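Local atomic coordinates of putative alpha-L-fucosidase (Bacteroides thetaiotaomicron VPI-5482, PDB entry 3GZA), a protein that probably hydrolyses alpha-L-fucosidic linkages, as a putative exported alpha-L-fucosidase of glycoside hydrolase family 29. Residues A24-D29 / L317-T322; L30-G35 / W283-D288; T61-Q66 / T322-A327. One frame throughout, in Å; residues are numbered along the deposited sequence.

Contact 1 of 3, residues A24-D29 / L317-T322; sequences AVFHYD and LTPDPT. With EDO (1,2-ethanediol), chain D.
F26 and L317 form a parallel beta bridge, CA atoms 5.0 Å apart, in a barrel that is probably of the TIM type, as in glycoside hydrolase family 29, whose first and last strands, 22-26 and 312-317, pair here. The bridge rests on one strong bond, L317 N to V25 O at 2.8 Å, nearly straight at the hydrogen (166°). The next one, H27 N to L317 O, is long at 3.5 Å and weak, as expected where the pairing gives out; a CA-H...O contact from F26 to L317 O runs alongside it. F26 and L317 send their side chains the same way. The F26 CG lies beside its own backbone N (chi1 -64°), a torsion that brings CE2 and CZ against CB and CD1 of L317, while the ring edge at CD2 meets CG of P319. A24 CB adds an apolar touch to L317 CD1, and A68 of helix 61-69 packs on A24, F26 and L317.

Beyond the strand ends, Y28 crosses P319, its CE1 3.7 Å from P319 CB. Its hydroxyl donates to D320 O at 2.8 Å, 23° out of the carbonyl plane. One water joins H27 O to P319 O, giving 2.8 Å bonds to both; another bonds to H27 ND1 (2.7 Å) and to L317 O, though it has more acceptors in reach than protons. NE2, on the other side of the H27 ring, meets O1 of an ethanediol at 2.7 Å, with either group a possible donor. D320 OD1 accepts from T322 N, an Asx turn, and also from T322 OG1. Direct strand pairing thus gives way: the Y28 hydroxyl takes up D320 O, and a bridging water serves H27 O and P319 O, carbonyls the two backbones do not bond directly.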
loop_
_atom_site.group_PDB
_atom_site.type_symbol
_atom_site.label_atom_id
_atom_site.label_comp_id
_atom_site.label_asym_id
_atom_site.label_seq_id
_atom_site.Cartn_x
_atom_site.Cartn_y
_atom_site.Cartn_z
ATOM N N ALA A 24 -8.881 23.989 15.945
ATOM C CA ALA A 24 -7.814 23.070 16.282
ATOM C C ALA A 24 -7.517 22.125 15.132
ATOM O O ALA A 24 -8.417 21.726 14.379
ATOM C CB ALA A 24 -8.194 22.234 17.518
ATOM N N VAL A 25 -6.254 21.750 15.002
ATOM C CA VAL A 25 -5.833 20.695 14.063
ATOM C C VAL A 25 -5.184 19.572 14.953
ATOM O O VAL A 25 -4.382 19.819 15.865
ATOM C CB VAL A 25 -4.895 21.167 12.933
ATOM C CG1 VAL A 25 -3.574 21.714 13.499
ATOM C CG2 VAL A 25 -4.684 20.019 11.910
ATOM N N PHE A 26 -5.576 18.329 14.692
ATOM C CA PHE A 26 -5.103 17.157 15.376
ATOM C C PHE A 26 -4.252 16.350 14.410
ATOM O O PHE A 26 -4.789 15.899 13.392
ATOM C CB PHE A 26 -6.279 16.271 15.853
ATOM C CG PHE A 26 -7.179 16.922 16.875
ATOM C CD1 PHE A 26 -8.187 17.800 16.464
ATOM C CD2 PHE A 26 -6.965 16.729 18.216
ATOM C CE1 PHE A 26 -8.994 18.415 17.445
ATOM C CE2 PHE A 26 -7.782 17.301 19.140
ATOM C CZ PHE A 26 -8.799 18.164 18.745
ATOM N N HIS A 27 -2.951 16.261 14.679
ATOM C CA HIS A 27 -2.027 15.452 13.901
ATOM C C HIS A 27 -1.906 14.060 14.520
ATOM O O HIS A 27 -1.691 13.930 15.727
ATOM C CB HIS A 27 -0.644 16.101 13.824
ATOM C CG HIS A 27 -0.574 17.295 12.924
ATOM N ND1 HIS A 27 -1.093 18.536 13.254
ATOM C CD2 HIS A 27 -0.037 17.428 11.699
ATOM C CE1 HIS A 27 -0.868 19.375 12.253
ATOM N NE2 HIS A 27 -0.222 18.727 11.298
ATOM N N TYR A 28 -2.056 13.012 13.702
ATOM C CA TYR A 28 -1.976 11.648 14.164
ATOM C C TYR A 28 -1.532 10.800 12.975
ATOM O O TYR A 28 -2.090 10.947 11.883
ATOM C CB TYR A 28 -3.348 11.243 14.687
ATOM C CG TYR A 28 -3.417 10.232 15.810
ATOM C CD1 TYR A 28 -2.650 10.422 16.930
ATOM C CD2 TYR A 28 -4.301 9.181 15.759
ATOM C CE1 TYR A 28 -2.760 9.570 18.005
ATOM C CE2 TYR A 28 -4.409 8.310 16.813
ATOM C CZ TYR A 28 -3.675 8.545 17.933
ATOM O OH TYR A 28 -3.792 7.738 19.036
ATOM N N ASP A 29 -0.506 10.013 13.158
ATOM C CA ASP A 29 0.013 9.128 12.136
ATOM C C ASP A 29 0.771 8.023 12.849
ATOM O O ASP A 29 0.902 8.035 14.074
ATOM C CB ASP A 29 0.863 9.942 11.131
ATOM C CG ASP A 29 1.073 9.255 9.773
ATOM O OD1 ASP A 29 0.912 7.990 9.660
ATOM O OD2 ASP A 29 1.432 10.005 8.822
ATOM N N LEU A 317 -3.015 20.308 18.253
ATOM C CA LEU A 317 -3.201 19.415 19.386
ATOM C C LEU A 317 -2.730 18.005 19.034
ATOM O O LEU A 317 -2.772 17.570 17.888
ATOM C CB LEU A 317 -4.665 19.424 19.804
ATOM C CG LEU A 317 -5.246 20.806 20.116
ATOM C CD1 LEU A 317 -6.680 20.685 20.664
ATOM C CD2 LEU A 317 -4.302 21.674 21.030
ATOM N N THR A 318 -2.363 17.263 20.076
ATOM C CA THR A 318 -1.620 15.984 19.887
ATOM C C THR A 318 -2.187 14.801 20.660
ATOM O O THR A 318 -1.776 14.551 21.839
ATOM C CB THR A 318 -0.155 16.172 20.282
ATOM O OG1 THR A 318 -0.017 16.525 21.663
ATOM C CG2 THR A 318 0.496 17.269 19.462
ATOM N N PRO A 319 -3.071 14.033 20.012
ATOM C CA PRO A 319 -3.542 12.807 20.724
ATOM C C PRO A 319 -2.357 11.868 20.915
ATOM O O PRO A 319 -1.460 11.782 20.094
ATOM C CB PRO A 319 -4.572 12.236 19.781
ATOM C CG PRO A 319 -4.984 13.407 18.908
ATOM C CD PRO A 319 -3.779 14.221 18.747
ATOM N N ASP A 320 -2.396 11.175 22.029
ATOM C CA ASP A 320 -1.299 10.305 22.477
ATOM C C ASP A 320 -1.481 8.856 22.029
ATOM O O ASP A 320 -2.447 8.520 21.347
ATOM C CB ASP A 320 -1.100 10.492 23.993
ATOM C CG ASP A 320 -2.184 9.847 24.879
ATOM O OD1 ASP A 320 -2.964 8.985 24.401
ATOM O OD2 ASP A 320 -2.303 10.280 26.043
ATOM N N PRO A 321 -0.532 7.978 22.348
ATOM C CA PRO A 321 -0.665 6.584 21.850
ATOM C C PRO A 321 -1.798 5.769 22.467
ATOM O O PRO A 321 -2.076 4.669 21.997
ATOM C CB PRO A 321 0.681 5.958 22.195
ATOM C CG PRO A 321 1.610 7.106 22.312
ATOM C CD PRO A 321 0.786 8.190 22.942
ATOM N N THR A 322 -2.456 6.294 23.481
ATOM C CA THR A 322 -3.640 5.653 24.008
ATOM C C THR A 322 -4.898 6.108 23.269
ATOM O O THR A 322 -5.924 5.434 23.326
ATOM C CB THR A 322 -3.813 5.866 25.507
ATOM O OG1 THR A 322 -4.351 7.149 25.823
ATOM C CG2 THR A 322 -2.490 5.603 26.306
HETATM C C1 EDO D . 1.554 21.263 10.361
HETATM O O1 EDO D . 1.050 20.280 9.449
HETATM C C2 EDO D . 0.683 22.461 10.157
HETATM O O2 EDO D . 1.027 23.038 8.913
HETATM O O HOH W 1 -1.243 19.116 15.928
HETATM O O HOH W 2 -0.277 13.285 18.035
#

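Contact 2 of 3, residues L30-G35 / W283-D288; sequences LHVFDG and WFWEPD. With NA (sodium ion), chain G.
H31 sets the edge of its imidazole against the face of F284, an edge-to-face pair with ring centroids 4.4 Å apart and planes at 73°. CE1 does the touching, standing 3.3 Å above the phenyl plane and over its centre. The chi1 of 54° puts H31 CG between the backbone N and the carbonyl carbon, turning the ring toward F284. Y38 stacks on the same imidazole.

Apolar contacts continue through V32, whose two methyls divide the work: CG2 reaches F284 CD1 at 3.8 Å and CG1 faces W285 CB. Separately, P287 CG makes a van der Waals contact with the carbonyl oxygen G35 O, 3.5 Å away.

Both segments belong to loops that follow strands of the presumed barrel, 22-26 and 264-273, and the first of them, partly a 3-10 turn, carries a sodium site. The ion is bound by H31 O and D34 OD1, each at 2.4 Å, by I36 O and by three waters. No direct hydrogen bond joins the segments; two of these waters do so instead. One donates to V32 O and W285 O, both at 2.9 Å, and another pairs with H31 ND1 while giving a weak bond to W285 O. The third donates to D34 OD2.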
loop_
_atom_site.group_PDB
_atom_site.type_symbol
_atom_site.label_atom_id
_atom_site.label_comp_id
_atom_site.label_asym_id
_atom_site.label_seq_id
_atom_site.Cartn_x
_atom_site.Cartn_y
_atom_site.Cartn_z
ATOM N N LEU A 30 1.292 7.054 12.075
ATOM C CA LEU A 30 1.853 5.834 12.688
ATOM C C LEU A 30 2.995 6.046 13.664
ATOM O O LEU A 30 3.133 5.307 14.653
ATOM C CB LEU A 30 2.301 4.884 11.565
ATOM C CG LEU A 30 1.209 4.407 10.606
ATOM C CD1 LEU A 30 1.860 3.743 9.364
ATOM C CD2 LEU A 30 0.189 3.460 11.303
ATOM N N HIS A 31 3.848 7.014 13.400
ATOM C CA HIS A 31 5.031 7.264 14.195
ATOM C C HIS A 31 4.710 7.812 15.583
ATOM O O HIS A 31 5.609 7.852 16.425
ATOM C CB HIS A 31 6.007 8.206 13.468
ATOM C CG HIS A 31 5.393 9.484 13.020
ATOM N ND1 HIS A 31 5.120 10.536 13.885
ATOM C CD2 HIS A 31 4.908 9.856 11.811
ATOM C CE1 HIS A 31 4.558 11.511 13.200
ATOM N NE2 HIS A 31 4.414 11.128 11.943
ATOM N N VAL A 32 3.473 8.248 15.845
ATOM C CA VAL A 32 3.118 8.607 17.212
ATOM C C VAL A 32 3.307 7.437 18.191
ATOM O O VAL A 32 3.568 7.622 19.400
ATOM C CB VAL A 32 1.673 9.120 17.266
ATOM C CG1 VAL A 32 1.126 9.173 18.690
ATOM C CG2 VAL A 32 1.553 10.479 16.539
ATOM N N PHE A 33 3.288 6.197 17.659
ATOM C CA PHE A 33 3.326 4.984 18.463
ATOM C C PHE A 33 4.690 4.316 18.518
ATOM O O PHE A 33 4.821 3.172 19.096
ATOM C CB PHE A 33 2.306 3.995 17.870
ATOM C CG PHE A 33 0.893 4.510 17.854
ATOM C CD1 PHE A 33 0.476 5.370 16.833
ATOM C CD2 PHE A 33 0.002 4.101 18.849
ATOM C CE1 PHE A 33 -0.843 5.835 16.824
ATOM C CE2 PHE A 33 -1.278 4.555 18.891
ATOM C CZ PHE A 33 -1.710 5.421 17.887
ATOM N N ASP A 34 5.710 5.002 17.989
ATOM C CA ASP A 34 7.034 4.404 17.883
ATOM C C ASP A 34 7.978 4.582 19.076
ATOM O O ASP A 34 9.131 4.145 19.036
ATOM C CB ASP A 34 7.739 4.817 16.599
ATOM C CG ASP A 34 8.207 6.240 16.583
ATOM O OD1 ASP A 34 8.054 6.913 17.613
ATOM O OD2 ASP A 34 8.719 6.707 15.519
ATOM N N GLY A 35 7.495 5.275 20.103
ATOM C CA GLY A 35 8.270 5.469 21.292
ATOM C C GLY A 35 9.459 6.424 21.252
ATOM O O GLY A 35 10.226 6.505 22.221
ATOM N N TRP A 283 4.028 19.325 16.511
ATOM C CA TRP A 283 2.693 19.135 15.974
ATOM C C TRP A 283 2.161 17.740 16.321
ATOM O O TRP A 283 0.960 17.498 16.271
ATOM C CB TRP A 283 2.689 19.342 14.471
ATOM C CG TRP A 283 2.882 20.753 14.053
ATOM C CD1 TRP A 283 4.024 21.301 13.604
ATOM C CD2 TRP A 283 1.902 21.816 14.068
ATOM N NE1 TRP A 283 3.831 22.633 13.309
ATOM C CE2 TRP A 283 2.538 22.975 13.608
ATOM C CE3 TRP A 283 0.545 21.873 14.385
ATOM C CZ2 TRP A 283 1.873 24.200 13.445
ATOM C CZ3 TRP A 283 -0.092 23.084 14.301
ATOM C CH2 TRP A 283 0.548 24.221 13.781
ATOM N N PHE A 284 3.052 16.816 16.606
ATOM C CA PHE A 284 2.703 15.432 17.014
ATOM C C PHE A 284 3.057 15.098 18.455
ATOM O O PHE A 284 3.972 15.687 19.058
ATOM C CB PHE A 284 3.475 14.418 16.126
ATOM C CG PHE A 284 3.008 14.334 14.695
ATOM C CD1 PHE A 284 1.942 13.527 14.383
ATOM C CD2 PHE A 284 3.652 15.025 13.674
ATOM C CE1 PHE A 284 1.537 13.378 13.054
ATOM C CE2 PHE A 284 3.234 14.912 12.390
ATOM C CZ PHE A 284 2.135 14.110 12.073
ATOM N N TRP A 285 2.327 14.137 18.997
ATOM C CA TRP A 285 2.655 13.588 20.303
ATOM C C TRP A 285 3.968 12.842 20.199
ATOM O O TRP A 285 4.162 12.013 19.321
ATOM C CB TRP A 285 1.563 12.652 20.803
ATOM C CG TRP A 285 1.792 12.293 22.232
ATOM C CD1 TRP A 285 1.282 12.942 23.335
ATOM C CD2 TRP A 285 2.661 11.262 22.751
ATOM N NE1 TRP A 285 1.767 12.369 24.479
ATOM C CE2 TRP A 285 2.598 11.334 24.150
ATOM C CE3 TRP A 285 3.470 10.273 22.162
ATOM C CZ2 TRP A 285 3.332 10.487 24.968
ATOM C CZ3 TRP A 285 4.213 9.443 23.001
ATOM C CH2 TRP A 285 4.101 9.550 24.384
ATOM N N GLU A 286 4.839 13.095 21.160
ATOM C CA GLU A 286 6.151 12.495 21.295
ATOM C C GLU A 286 6.368 12.271 22.788
ATOM O O GLU A 286 5.766 12.949 23.620
ATOM C CB GLU A 286 7.245 13.407 20.731
ATOM C CG GLU A 286 7.094 13.698 19.301
ATOM C CD GLU A 286 7.900 14.859 18.901
ATOM O OE1 GLU A 286 9.113 14.716 18.777
ATOM O OE2 GLU A 286 7.306 15.932 18.672
ATOM N N PRO A 287 7.219 11.321 23.154
ATOM C CA PRO A 287 7.440 11.117 24.586
ATOM C C PRO A 287 8.092 12.298 25.289
ATOM O O PRO A 287 8.891 13.033 24.672
ATOM C CB PRO A 287 8.407 9.921 24.634
ATOM C CG PRO A 287 8.238 9.249 23.258
ATOM C CD PRO A 287 7.880 10.324 22.296
ATOM N N ASP A 288 7.768 12.439 26.576
ATOM C CA ASP A 288 8.374 13.434 27.459
ATOM C C ASP A 288 8.175 14.906 27.056
ATOM O O ASP A 288 8.984 15.763 27.429
ATOM C CB ASP A 288 9.858 13.143 27.625
ATOM C CG ASP A 288 10.124 11.688 28.084
ATOM O OD1 ASP A 288 9.580 11.279 29.132
ATOM O OD2 ASP A 288 10.837 10.961 27.364
HETATM NA NA NA G . 7.209 9.189 17.571
HETATM O O HOH W 3 5.933 11.085 16.657
HETATM O O HOH W 4 5.714 9.556 19.414
HETATM O O HOH W 5 8.865 9.256 15.612
#

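Contact 3 of 3, residues T61-Q66 / T322-A327; sequences TDQWVQ and TGLIPA
Q63, W64 and I325 carry this contact, in which helix 61-69 of the presumed TIM-type barrel grips the loop between strand 312-317 and helix 327-344. The evidence for a specific fit is a pair of bonds between the Q63 amide and one residue's backbone. OE1 accepts from I325 N at 2.8 Å and NE2 donates to I325 O, also at 2.8 Å, each bond in the plane of its accepting carbonyl and on a lone pair. The amide thereby reads both polar backbone atoms of I325, and having opposite ends engaged fixes its flip. The side chain gets there by running out with CG opposite the backbone N (chi1 -174°) and then bending at chi2 (-91°). L324 crosses it at about a right angle, CD2 3.7 Å from Q63 OE1. Replacing Q63 by an alanine would probably leave I325 N and I325 O without these partners, and W64 NE1 as the one remaining hydrogen-bond donor between the two segments.

W64 supplies a third bond from the next position on the helix. I325 CB points toward the helix, and its CG1 lies 4.0 Å from W64 CA and 4.1 Å from W64 CD1. On the same side of the indole as I325, Y28 meets W64 edge-to-face and P319 touches it; T61 CG2 lies over the opposite face. G323 has a positive phi, where a beta carbon would collide with the carbonyl O of T322; its N also receives some support from D320 OD1, by a weak bond. P326 then takes the N-cap position of helix 327-344, so the gripped residues lie just ahead of that helix. The indole NE1 donates to G323 O at 2.9 Å, approaching from above the carbonyl plane, 57° out of it.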
loop_
_atom_site.group_PDB
_atom_site.type_symbol
_atom_site.label_atom_id
_atom_site.label_comp_id
_atom_site.label_asym_id
_atom_site.label_seq_id
_atom_site.Cartn_x
_atom_site.Cartn_y
_atom_site.Cartn_z
ATOM N N THR A 61 -12.546 10.153 20.355
ATOM C CA THR A 61 -12.542 11.458 19.706
ATOM C C THR A 61 -13.506 12.443 20.368
ATOM O O THR A 61 -13.300 13.665 20.184
ATOM C CB THR A 61 -12.814 11.359 18.220
ATOM O OG1 THR A 61 -14.007 10.623 18.049
ATOM C CG2 THR A 61 -11.672 10.662 17.490
ATOM N N ASP A 62 -14.479 11.970 21.156
ATOM C CA ASP A 62 -15.316 12.923 21.887
ATOM C C ASP A 62 -14.387 13.720 22.813
ATOM O O ASP A 62 -14.612 14.895 23.010
ATOM C CB ASP A 62 -16.405 12.262 22.715
ATOM C CG ASP A 62 -17.582 11.749 21.909
ATOM O OD1 ASP A 62 -17.692 12.065 20.720
ATOM O OD2 ASP A 62 -18.422 11.004 22.552
ATOM N N GLN A 63 -13.437 13.031 23.480
ATOM C CA GLN A 63 -12.514 13.678 24.435
ATOM C C GLN A 63 -11.644 14.712 23.738
ATOM O O GLN A 63 -11.375 15.808 24.291
ATOM C CB GLN A 63 -11.724 12.613 25.228
ATOM C CG GLN A 63 -10.841 13.141 26.343
ATOM C CD GLN A 63 -9.442 13.459 25.925
ATOM O OE1 GLN A 63 -9.048 13.188 24.785
ATOM N NE2 GLN A 63 -8.659 14.055 26.846
ATOM N N TRP A 64 -11.228 14.388 22.523
ATOM C CA TRP A 64 -10.432 15.341 21.715
ATOM C C TRP A 64 -11.218 16.638 21.439
ATOM O O TRP A 64 -10.725 17.744 21.637
ATOM C CB TRP A 64 -10.130 14.731 20.355
ATOM C CG TRP A 64 -9.297 13.511 20.305
ATOM C CD1 TRP A 64 -8.977 12.668 21.344
ATOM C CD2 TRP A 64 -8.805 12.901 19.136
ATOM N NE1 TRP A 64 -8.241 11.602 20.850
ATOM C CE2 TRP A 64 -8.156 11.706 19.500
ATOM C CE3 TRP A 64 -8.817 13.272 17.787
ATOM C CZ2 TRP A 64 -7.511 10.872 18.555
ATOM C CZ3 TRP A 64 -8.186 12.439 16.852
ATOM C CH2 TRP A 64 -7.551 11.262 17.248
ATOM N N VAL A 65 -12.456 16.479 20.974
ATOM C CA VAL A 65 -13.290 17.575 20.604
ATOM C C VAL A 65 -13.659 18.398 21.827
ATOM O O VAL A 65 -13.641 19.624 21.797
ATOM C CB VAL A 65 -14.518 17.091 19.807
ATOM C CG1 VAL A 65 -15.513 18.239 19.552
ATOM C CG2 VAL A 65 -14.038 16.501 18.480
ATOM N N GLN A 66 -13.975 17.760 22.940
ATOM C CA GLN A 66 -14.296 18.529 24.123
ATOM C C GLN A 66 -13.112 19.312 24.615
ATOM O O GLN A 66 -13.265 20.410 25.121
ATOM C CB GLN A 66 -14.753 17.605 25.254
ATOM C CG GLN A 66 -16.135 17.038 25.009
ATOM C CD GLN A 66 -16.526 16.017 26.034
ATOM O OE1 GLN A 66 -15.981 14.894 26.078
ATOM N NE2 GLN A 66 -17.472 16.390 26.864
ATOM N N THR A 322 -2.456 6.294 23.481
ATOM C CA THR A 322 -3.640 5.653 24.008
ATOM C C THR A 322 -4.898 6.108 23.269
ATOM O O THR A 322 -5.924 5.434 23.326
ATOM C CB THR A 322 -3.813 5.866 25.507
ATOM O OG1 THR A 322 -4.351 7.149 25.823
ATOM C CG2 THR A 322 -2.490 5.603 26.306
ATOM N N GLY A 323 -4.799 7.195 22.503
ATOM C CA GLY A 323 -5.922 7.747 21.753
ATOM C C GLY A 323 -6.653 8.871 22.440
ATOM O O GLY A 323 -7.829 9.102 22.164
ATOM N N LEU A 324 -5.959 9.577 23.330
ATOM C CA LEU A 324 -6.552 10.683 24.054
ATOM C C LEU A 324 -5.662 11.940 24.012
ATOM O O LEU A 324 -4.437 11.829 23.916
ATOM C CB LEU A 324 -6.716 10.286 25.510
ATOM C CG LEU A 324 -7.694 9.170 25.789
ATOM C CD1 LEU A 324 -7.544 8.704 27.221
ATOM C CD2 LEU A 324 -9.113 9.603 25.500
ATOM N N ILE A 325 -6.288 13.116 24.149
ATOM C CA ILE A 325 -5.527 14.342 24.384
ATOM C C ILE A 325 -5.035 14.253 25.849
ATOM O O ILE A 325 -5.839 14.031 26.785
ATOM C CB ILE A 325 -6.374 15.623 24.104
ATOM C CG1 ILE A 325 -6.608 15.790 22.599
ATOM C CG2 ILE A 325 -5.758 16.836 24.790
ATOM C CD1 ILE A 325 -5.342 16.158 21.816
ATOM N N PRO A 326 -3.712 14.418 26.070
ATOM C CA PRO A 326 -3.185 14.305 27.438
ATOM C C PRO A 326 -3.846 15.240 28.438
ATOM O O PRO A 326 -4.243 16.339 28.081
ATOM C CB PRO A 326 -1.676 14.603 27.270
ATOM C CG PRO A 326 -1.399 14.168 25.873
ATOM C CD PRO A 326 -2.618 14.556 25.075
ATOM N N ALA A 327 -3.971 14.797 29.684
ATOM C CA ALA A 327 -4.663 15.563 30.699
ATOM C C ALA A 327 -4.150 16.981 30.863
ATOM O O ALA A 327 -4.921 17.924 31.069
ATOM C CB ALA A 327 -4.549 14.801 32.048
#

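Overall arrangement
Contacts 1 and 3 have centres about 8 Å apart and share T322: the chain leaving the strand pairing of contact 1 runs directly into the loop held by helix 61-69. W64 joins them physically, its CZ2 3.5 Å from P319 CB. Contact 2, which holds the sodium, is centred about 9 Å from contact 1 and continues the other strand end outward, P319 O coming within 3.2 Å of W285 CB. Contacts 2 and 3, with centres about 15 Å apart, meet at W285 CD1 and P326 CG, 3.9 Å apart. Contacts 1 and 2 lie at and beyond C-terminal strand ends, where TIM barrels have their active site, so the HEPES about 8 Å from the H27 side chain is probably near the pocket.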